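Local coordinates for pyridoxamine 5'-phosphate oxidase family protein (Corynebacterium diphtheriae NCTC 13129, PDB 3CP3) that is of unknown function but, by family, probably binds a flavin such as FMN within a dimeric, mainly antiparallel beta fold, at residues L24-R36 against F69-R83. Sequence-based numbering, arbitrary orientation. Where two conformers were deposited one is given.
Sequences LSSESVGRLVVHR and FSVNLNSDVLFEVDR. With ACY (acetic acid), chain B.
Arg31 and Glu80 face each other as a hydrogen-bonded pair of antiparallel strands 29-36 and 76-83, neighbours in a curled antiparallel sheet, consistent with the FMN-binding split barrel of this family. Backbone hydrogen bonds link Arg31 and Glu80 both ways, and likewise Val33 and Leu78. The side chains of Arg31 and Glu80 lie alongside, pointing the same way: Arg31 NH1 meets Glu80 OE1 on its syn side at 2.9 Å, the guanidinium and carboxylate planes 64° apart. Asp82 OD2 stands 3.5 Å from Arg31 NH1, well out of the guanidinium plane, and adds charge alone; its salt bridge to Arg31 of the second subunit, matched by the reciprocal pair, carries this network across the dimer interface. On the other face, Leu32 CD1 reaches the edge of the Phe79 ring and Val77 CB, while CD2 touches Phe69. Phe79, with CG anti to its backbone N (chi1 -168°), brings CZ to 3.5 Å from Gly30 CA, and Phe47 meets this ring edge-to-face. Near the C-terminal end of strand 29-36, Asn74 N donates a hydrogen bond to His35 O, and Asn74 CB sits over one face of the imidazole. At the far end, Arg83 NE donates almost straight (174°) at 2.8 Å to Glu27 OE2, which lies in the Arg83 guanidinium plane.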
ATOM      1  N   LEU A  24       0.272 -14.355   1.713  1.00 28.84           N
ATOM      2  CA  LEU A  24       0.337 -13.507   0.494  1.00 30.19           C
ATOM      3  C   LEU A  24      -0.286 -14.234  -0.722  1.00 29.95           C
ATOM      4  O   LEU A  24      -1.063 -13.627  -1.495  1.00 30.68           O
ATOM      5  CB  LEU A  24       1.810 -13.124   0.245  1.00 29.77           C
ATOM      6  CG  LEU A  24       2.115 -12.253  -0.992  1.00 36.31           C
ATOM      7  CD1 LEU A  24       3.035 -11.071  -0.639  1.00 37.16           C
ATOM      8  CD2 LEU A  24       2.772 -13.130  -1.992  1.00 34.09           C
ATOM      9  N   SER A  25       0.059 -15.520  -0.848  0.60 29.75           N
ATOM     10  CA  SER A  25      -0.450 -16.465  -1.848  0.60 29.50           C
ATOM     11  C   SER A  25      -1.975 -16.653  -1.869  0.60 30.19           C
ATOM     12  O   SER A  25      -2.533 -17.073  -2.894  0.60 30.07           O
ATOM     13  CB  SER A  25       0.167 -17.844  -1.597  0.60 30.01           C
ATOM     14  OG  SER A  25      -0.654 -18.592  -0.710  0.60 27.65           O
ATOM     15  N   SER A  26      -2.643 -16.357  -0.743  1.00 29.77           N
ATOM     16  CA  SER A  26      -4.068 -16.519  -0.637  1.00 28.29           C
ATOM     17  C   SER A  26      -4.818 -15.307  -1.204  1.00 29.08           C
ATOM     18  O   SER A  26      -6.011 -15.338  -1.281  1.00 27.97           O
ATOM     19  CB  SER A  26      -4.507 -16.708   0.807  1.00 27.55           C
ATOM     20  OG  SER A  26      -4.332 -15.502   1.536  1.00 28.20           O
ATOM     21  N   GLU A  27      -4.134 -14.225  -1.539  1.00 28.43           N
ATOM     22  CA  GLU A  27      -4.821 -13.065  -2.081  1.00 29.13           C
ATOM     23  C   GLU A  27      -4.441 -13.014  -3.570  1.00 29.08           C
ATOM     24  O   GLU A  27      -3.444 -13.590  -3.982  1.00 27.36           O
ATOM     25  CB  GLU A  27      -4.271 -11.807  -1.407  1.00 28.84           C
ATOM     26  CG  GLU A  27      -4.605 -11.731   0.098  1.00 32.15           C
ATOM     27  CD  GLU A  27      -6.029 -11.303   0.308  1.00 37.53           C
ATOM     28  OE1 GLU A  27      -6.525 -10.492  -0.528  1.00 42.23           O
ATOM     29  OE2 GLU A  27      -6.661 -11.761   1.268  1.00 40.75           O
ATOM     30  N   SER A  28      -5.239 -12.328  -4.377  1.00 28.88           N
ATOM     31  CA  SER A  28      -4.858 -12.146  -5.780  1.00 29.92           C
ATOM     32  C   SER A  28      -4.633 -10.679  -6.154  1.00 30.35           C
ATOM     33  O   SER A  28      -4.205 -10.405  -7.276  1.00 30.56           O
ATOM     34  CB  SER A  28      -5.927 -12.754  -6.715  1.00 30.81           C
ATOM     35  OG  SER A  28      -7.138 -12.064  -6.515  1.00 32.19           O
ATOM     36  N   VAL A  29      -4.898  -9.767  -5.222  1.00 29.81           N
ATOM     37  CA  VAL A  29      -4.614  -8.334  -5.405  1.00 31.05           C
ATOM     38  C   VAL A  29      -3.568  -7.871  -4.414  1.00 30.67           C
ATOM     39  O   VAL A  29      -3.703  -8.122  -3.221  1.00 30.12           O
ATOM     40  CB  VAL A  29      -5.887  -7.456  -5.246  1.00 31.66           C
ATOM     41  CG1 VAL A  29      -5.577  -5.969  -5.410  1.00 32.53           C
ATOM     42  CG2 VAL A  29      -6.923  -7.887  -6.272  1.00 31.74           C
ATOM     43  N   GLY A  30      -2.532  -7.190  -4.919  1.00 27.40           N
ATOM     44  CA  GLY A  30      -1.489  -6.596  -4.046  1.00 27.73           C
ATOM     45  C   GLY A  30      -1.137  -5.189  -4.495  1.00 28.60           C
ATOM     46  O   GLY A  30      -1.645  -4.710  -5.535  1.00 27.23           O
ATOM     47  N   ARG A  31      -0.274  -4.513  -3.754  1.00 26.68           N
ATOM     48  CA  ARG A  31       0.071  -3.132  -4.066  1.00 25.64           C
ATOM     49  C   ARG A  31       1.536  -3.009  -4.337  1.00 26.69           C
ATOM     50  O   ARG A  31       2.369  -3.470  -3.549  1.00 26.68           O
ATOM     51  CB  ARG A  31      -0.262  -2.258  -2.847  1.00 28.26           C
ATOM     52  CG  ARG A  31      -1.778  -2.330  -2.572  1.00 29.87           C
ATOM     53  CD  ARG A  31      -2.182  -1.981  -1.222  1.00 33.34           C
ATOM     54  NE  ARG A  31      -3.587  -2.348  -1.162  1.00 33.93           N
ATOM     55  CZ  ARG A  31      -3.994  -3.493  -0.649  1.00 43.64           C
ATOM     56  NH1 ARG A  31      -3.102  -4.314  -0.033  1.00 34.89           N
ATOM     57  NH2 ARG A  31      -5.287  -3.764  -0.678  1.00 41.67           N
ATOM     58  N   LEU A  32       1.871  -2.356  -5.449  1.00 28.13           N
ATOM     59  CA  LEU A  32       3.247  -2.139  -5.751  1.00 28.58           C
ATOM     60  C   LEU A  32       3.636  -0.731  -5.310  1.00 29.48           C
ATOM     61  O   LEU A  32       2.981   0.251  -5.683  1.00 27.77           O
ATOM     62  CB  LEU A  32       3.463  -2.294  -7.261  1.00 29.51           C
ATOM     63  CG  LEU A  32       4.932  -2.311  -7.668  1.00 31.54           C
ATOM     64  CD1 LEU A  32       5.651  -3.632  -7.367  1.00 29.17           C
ATOM     65  CD2 LEU A  32       5.015  -2.003  -9.150  1.00 33.59           C
ATOM     66  N   VAL A  33       4.757  -0.612  -4.577  1.00 27.82           N
ATOM     67  CA  VAL A  33       5.195   0.702  -4.255  1.00 29.42           C
ATOM     68  C   VAL A  33       6.427   0.994  -5.074  1.00 29.52           C
ATOM     69  O   VAL A  33       7.433   0.259  -4.983  1.00 28.82           O
ATOM     70  CB  VAL A  33       5.534   0.844  -2.746  1.00 29.42           C
ATOM     71  CG1 VAL A  33       5.985   2.244  -2.461  1.00 30.84           C
ATOM     72  CG2 VAL A  33       4.283   0.479  -1.901  1.00 30.30           C
ATOM     73  N   VAL A  34       6.363   2.099  -5.803  1.00 29.18           N
ATOM     74  CA  VAL A  34       7.433   2.472  -6.699  1.00 31.36           C
ATOM     75  C   VAL A  34       7.936   3.845  -6.380  1.00 32.99           C
ATOM     76  O   VAL A  34       7.294   4.617  -5.643  1.00 32.81           O
ATOM     77  CB  VAL A  34       6.977   2.487  -8.179  1.00 29.87           C
ATOM     78  CG1 VAL A  34       6.454   1.112  -8.585  1.00 31.51           C
ATOM     79  CG2 VAL A  34       5.882   3.540  -8.383  1.00 28.30           C
ATOM     80  N   HIS A  35       9.119   4.122  -6.899  1.00 34.96           N
ATOM     81  CA  HIS A  35       9.698   5.416  -6.715  1.00 38.31           C
ATOM     82  C   HIS A  35      10.635   5.803  -7.768  1.00 39.66           C
ATOM     83  O   HIS A  35      11.368   4.959  -8.309  1.00 39.33           O
ATOM     84  CB  HIS A  35      10.366   5.583  -5.338  1.00 38.64           C
ATOM     85  CG  HIS A  35      11.608   4.777  -5.124  1.00 40.00           C
ATOM     86  ND1 HIS A  35      11.582   3.409  -4.931  1.00 43.15           N
ATOM     87  CD2 HIS A  35      12.891   5.152  -4.954  1.00 41.29           C
ATOM     88  CE1 HIS A  35      12.805   2.974  -4.695  1.00 40.92           C
ATOM     89  NE2 HIS A  35      13.621   4.007  -4.732  1.00 41.74           N
ATOM     90  N   ARG A  36      10.604   7.088  -8.122  0.50 40.57           N
ATOM     91  CA  ARG A  36      11.686   7.717  -8.893  0.50 41.22           C
ATOM     92  C   ARG A  36      12.259   8.806  -7.974  0.50 42.31           C
ATOM     93  O   ARG A  36      11.638   9.864  -7.755  0.50 42.24           O
ATOM     94  CB  ARG A  36      11.185   8.264 -10.237  0.50 41.72           C
ATOM     95  CG  ARG A  36      12.245   8.962 -11.110  0.50 40.20           C
ATOM     96  CD  ARG A  36      11.618   9.573 -12.387  0.50 41.15           C
ATOM     97  NE  ARG A  36      12.502  10.550 -13.040  0.50 40.24           N
ATOM     98  CZ  ARG A  36      12.321  11.048 -14.263  0.50 41.42           C
ATOM     99  NH1 ARG A  36      11.287  10.661 -15.003  0.50 42.15           N
ATOM    100  NH2 ARG A  36      13.187  11.931 -14.760  0.50 39.18           N
ATOM    101  N   PHE A  69       3.937   1.273 -14.181  1.00 49.80           N
ATOM    102  CA  PHE A  69       5.326   0.800 -13.971  1.00 47.98           C
ATOM    103  C   PHE A  69       6.132   1.022 -15.244  1.00 46.57           C
ATOM    104  O   PHE A  69       5.904   0.362 -16.228  1.00 47.42           O
ATOM    105  CB  PHE A  69       5.418  -0.676 -13.489  1.00 48.27           C
ATOM    106  CG  PHE A  69       6.844  -1.112 -13.093  1.00 47.30           C
ATOM    107  CD1 PHE A  69       7.424  -0.660 -11.905  1.00 46.64           C
ATOM    108  CD2 PHE A  69       7.597  -1.929 -13.932  1.00 47.47           C
ATOM    109  CE1 PHE A  69       8.705  -1.014 -11.547  1.00 46.14           C
ATOM    110  CE2 PHE A  69       8.878  -2.288 -13.590  1.00 46.51           C
ATOM    111  CZ  PHE A  69       9.434  -1.828 -12.384  1.00 46.65           C
ATOM    112  N   SER A  70       7.029   1.995 -15.198  1.00 44.26           N
ATOM    113  CA  SER A  70       7.779   2.498 -16.339  1.00 43.11           C
ATOM    114  C   SER A  70       9.267   2.182 -16.107  1.00 41.72           C
ATOM    115  O   SER A  70       9.681   2.070 -14.964  1.00 40.29           O
ATOM    116  CB  SER A  70       7.618   4.004 -16.355  1.00 42.77           C
ATOM    117  OG  SER A  70       7.122   4.450 -17.586  1.00 46.36           O
ATOM    118  N   VAL A  71      10.080   2.081 -17.165  1.00 41.41           N
ATOM    119  CA  VAL A  71      11.514   1.808 -16.962  1.00 40.24           C
ATOM    120  C   VAL A  71      12.273   2.892 -16.181  1.00 41.05           C
ATOM    121  O   VAL A  71      13.376   2.630 -15.665  1.00 39.56           O
ATOM    122  CB  VAL A  71      12.279   1.378 -18.278  1.00 40.93           C
ATOM    123  CG1 VAL A  71      11.806  -0.028 -18.732  1.00 41.09           C
ATOM    124  CG2 VAL A  71      12.142   2.409 -19.373  1.00 37.66           C
ATOM    125  N   ASN A  72      11.698   4.103 -16.083  1.00 40.73           N
ATOM    126  CA  ASN A  72      12.363   5.198 -15.332  1.00 40.94           C
ATOM    127  C   ASN A  72      12.108   5.177 -13.856  1.00 39.76           C
ATOM    128  O   ASN A  72      12.735   5.916 -13.117  1.00 40.98           O
ATOM    129  CB  ASN A  72      12.080   6.602 -15.896  1.00 42.53           C
ATOM    130  CG  ASN A  72      10.588   6.877 -16.094  1.00 45.62           C
ATOM    131  OD1 ASN A  72       9.781   6.751 -15.177  1.00 46.13           O
ATOM    132  ND2 ASN A  72      10.235   7.276 -17.305  1.00 48.88           N
ATOM    133  N   LEU A  73      11.153   4.362 -13.422  1.00 38.27           N
ATOM    134  CA  LEU A  73      11.011   4.061 -11.992  1.00 36.66           C
ATOM    135  C   LEU A  73      12.198   3.181 -11.582  1.00 35.61           C
ATOM    136  O   LEU A  73      12.741   2.432 -12.371  1.00 35.61           O
ATOM    137  CB  LEU A  73       9.698   3.365 -11.681  1.00 35.41           C
ATOM    138  CG  LEU A  73       8.390   4.018 -12.206  1.00 37.60           C
ATOM    139  CD1 LEU A  73       7.219   3.069 -11.986  1.00 37.89           C
ATOM    140  CD2 LEU A  73       8.150   5.299 -11.488  1.00 41.76           C
ATOM    141  N   ASN A  74      12.655   3.351 -10.372  1.00 34.21           N
ATOM    142  CA  ASN A  74      13.675   2.461  -9.884  1.00 33.50           C
ATOM    143  C   ASN A  74      13.166   0.990 -10.023  1.00 31.50           C
ATOM    144  O   ASN A  74      11.981   0.726  -9.849  1.00 30.95           O
ATOM    145  CB  ASN A  74      13.904   2.847  -8.452  1.00 31.86           C
ATOM    146  CG  ASN A  74      15.240   2.464  -7.948  1.00 34.38           C
ATOM    147  OD1 ASN A  74      15.592   1.302  -7.942  1.00 33.23           O
ATOM    148  ND2 ASN A  74      15.948   3.425  -7.392  1.00 32.00           N
ATOM    149  N   SER A  75      14.056   0.045 -10.297  1.00 28.60           N
ATOM    150  CA  SER A  75      13.635  -1.365 -10.270  1.00 27.46           C
ATOM    151  C   SER A  75      13.351  -1.826  -8.845  1.00 28.51           C
ATOM    152  O   SER A  75      12.641  -2.824  -8.617  1.00 27.89           O
ATOM    153  CB  SER A  75      14.696  -2.256 -10.974  1.00 27.39           C
ATOM    154  OG  SER A  75      15.866  -2.374 -10.146  1.00 24.13           O
ATOM    155  N   ASP A  76      13.821  -1.050  -7.855  1.00 28.68           N
ATOM    156  CA  ASP A  76      13.652  -1.384  -6.445  1.00 28.42           C
ATOM    157  C   ASP A  76      12.240  -0.978  -5.995  1.00 28.41           C
ATOM    158  O   ASP A  76      11.828   0.196  -6.135  1.00 25.85           O
ATOM    159  CB  ASP A  76      14.741  -0.627  -5.605  1.00 30.27           C
ATOM    160  CG  ASP A  76      14.662  -0.901  -4.103  1.00 35.16           C
ATOM    161  OD1 ASP A  76      14.436  -2.050  -3.652  1.00 34.72           O
ATOM    162  OD2 ASP A  76      14.895   0.073  -3.349  1.00 41.99           O
ATOM    163  N   VAL A  77      11.501  -1.966  -5.489  1.00 26.45           N
ATOM    164  CA  VAL A  77      10.068  -1.811  -5.204  1.00 27.77           C
ATOM    165  C   VAL A  77       9.730  -2.472  -3.878  1.00 28.94           C
ATOM    166  O   VAL A  77      10.527  -3.271  -3.328  1.00 29.27           O
ATOM    167  CB  VAL A  77       9.133  -2.461  -6.313  1.00 28.64           C
ATOM    168  CG1 VAL A  77       9.265  -1.734  -7.664  1.00 26.30           C
ATOM    169  CG2 VAL A  77       9.377  -3.992  -6.509  1.00 25.36           C
ATOM    170  N   LEU A  78       8.536  -2.175  -3.364  1.00 29.26           N
ATOM    171  CA  LEU A  78       7.949  -3.027  -2.366  1.00 27.21           C
ATOM    172  C   LEU A  78       6.690  -3.576  -2.946  1.00 28.52           C
ATOM    173  O   LEU A  78       6.081  -2.940  -3.812  1.00 28.71           O
ATOM    174  CB  LEU A  78       7.483  -2.201  -1.135  1.00 27.74           C
ATOM    175  CG  LEU A  78       8.422  -1.305  -0.411  1.00 29.43           C
ATOM    176  CD1 LEU A  78       7.607  -0.623   0.727  1.00 28.12           C
ATOM    177  CD2 LEU A  78       9.645  -2.113   0.124  1.00 31.92           C
ATOM    178  N   PHE A  79       6.274  -4.723  -2.453  1.00 27.74           N
ATOM    179  CA  PHE A  79       4.994  -5.312  -2.813  1.00 29.58           C
ATOM    180  C   PHE A  79       4.297  -5.737  -1.540  1.00 29.38           C
ATOM    181  O   PHE A  79       4.891  -6.452  -0.681  1.00 30.62           O
ATOM    182  CB  PHE A  79       5.182  -6.494  -3.796  1.00 29.68           C
ATOM    183  CG  PHE A  79       3.885  -6.962  -4.426  1.00 30.31           C
ATOM    184  CD1 PHE A  79       3.322  -6.256  -5.475  1.00 31.97           C
ATOM    185  CD2 PHE A  79       3.200  -8.068  -3.937  1.00 29.91           C
ATOM    186  CE1 PHE A  79       2.106  -6.673  -6.038  1.00 30.87           C
ATOM    187  CE2 PHE A  79       1.990  -8.466  -4.490  1.00 27.78           C
ATOM    188  CZ  PHE A  79       1.455  -7.761  -5.531  1.00 31.10           C
ATOM    189  N   GLU A  80       3.041  -5.325  -1.390  1.00 29.49           N
ATOM    190  CA  GLU A  80       2.339  -5.495  -0.163  1.00 28.74           C
ATOM    191  C   GLU A  80       0.957  -6.104  -0.368  1.00 32.60           C
ATOM    192  O   GLU A  80       0.211  -5.754  -1.300  1.00 31.66           O
ATOM    193  CB  GLU A  80       2.226  -4.140   0.628  1.00 26.86           C
ATOM    194  CG  GLU A  80       1.710  -4.289   2.077  1.00 28.67           C
ATOM    195  CD  GLU A  80       0.217  -4.030   2.220  1.00 30.29           C
ATOM    196  OE1 GLU A  80      -0.472  -3.802   1.160  1.00 29.03           O
ATOM    197  OE2 GLU A  80      -0.229  -3.893   3.387  1.00 30.26           O
ATOM    198  N   VAL A  81       0.631  -7.011   0.542  1.00 34.72           N
ATOM    199  CA  VAL A  81      -0.710  -7.582   0.672  1.00 38.86           C
ATOM    200  C   VAL A  81      -1.117  -7.411   2.142  1.00 39.13           C
ATOM    201  O   VAL A  81      -0.265  -7.469   3.057  1.00 36.08           O
ATOM    202  CB  VAL A  81      -0.665  -9.067   0.199  1.00 41.24           C
ATOM    203  CG1 VAL A  81      -1.966  -9.752   0.456  1.00 46.44           C
ATOM    204  CG2 VAL A  81      -0.272  -9.179  -1.273  1.00 40.34           C
ATOM    205  N   ASP A  82      -2.400  -7.129   2.428  1.00 39.35           N
ATOM    206  CA  ASP A  82      -2.892  -7.114   3.799  1.00 38.72           C
ATOM    207  C   ASP A  82      -4.338  -7.610   3.941  1.00 41.34           C
ATOM    208  O   ASP A  82      -4.958  -7.954   2.915  1.00 40.96           O
ATOM    209  CB  ASP A  82      -2.662  -5.789   4.633  1.00 39.08           C
ATOM    210  CG  ASP A  82      -3.383  -4.499   4.049  1.00 40.69           C
ATOM    211  OD1 ASP A  82      -4.568  -4.177   4.383  1.00 43.69           O
ATOM    212  OD2 ASP A  82      -2.685  -3.725   3.406  1.00 30.97           O
ATOM    213  N   ARG A  83      -4.767  -7.680   5.213  1.00 43.44           N
ATOM    214  CA  ARG A  83      -6.166  -7.931   5.698  1.00 45.11           C
ATOM    215  C   ARG A  83      -6.355  -7.520   7.130  1.00 47.82           C
ATOM    216  O   ARG A  83      -5.747  -8.072   8.072  1.00 47.70           O
ATOM    217  CB  ARG A  83      -6.592  -9.368   5.520  1.00 45.70           C
ATOM    218  CG  ARG A  83      -6.761  -9.766   4.075  1.00 42.09           C
ATOM    219  CD  ARG A  83      -8.028  -9.148   3.439  1.00 45.42           C
ATOM    220  NE  ARG A  83      -8.293  -9.712   2.115  1.00 42.85           N
ATOM    221  CZ  ARG A  83      -9.304  -9.377   1.324  1.00 43.68           C
ATOM    222  NH1 ARG A  83     -10.206  -8.452   1.702  1.00 41.25           N
ATOM    223  NH2 ARG A  83      -9.430  -9.997   0.148  1.00 42.71           N
TER
HETATM  224  C   ACY B 201      -5.310  -7.246  -0.422  1.00 47.79           C
HETATM  225  O   ACY B 201      -4.113  -7.425  -0.740  1.00 44.92           O
HETATM  226  OXT ACY B 201      -6.268  -7.871  -0.944  1.00 47.67           O
HETATM  227  CH3 ACY B 201      -5.632  -6.232   0.665  1.00 46.44           C
HETATM  228  O   HOH W   1      10.444   1.686  -7.799  1.00 25.59           O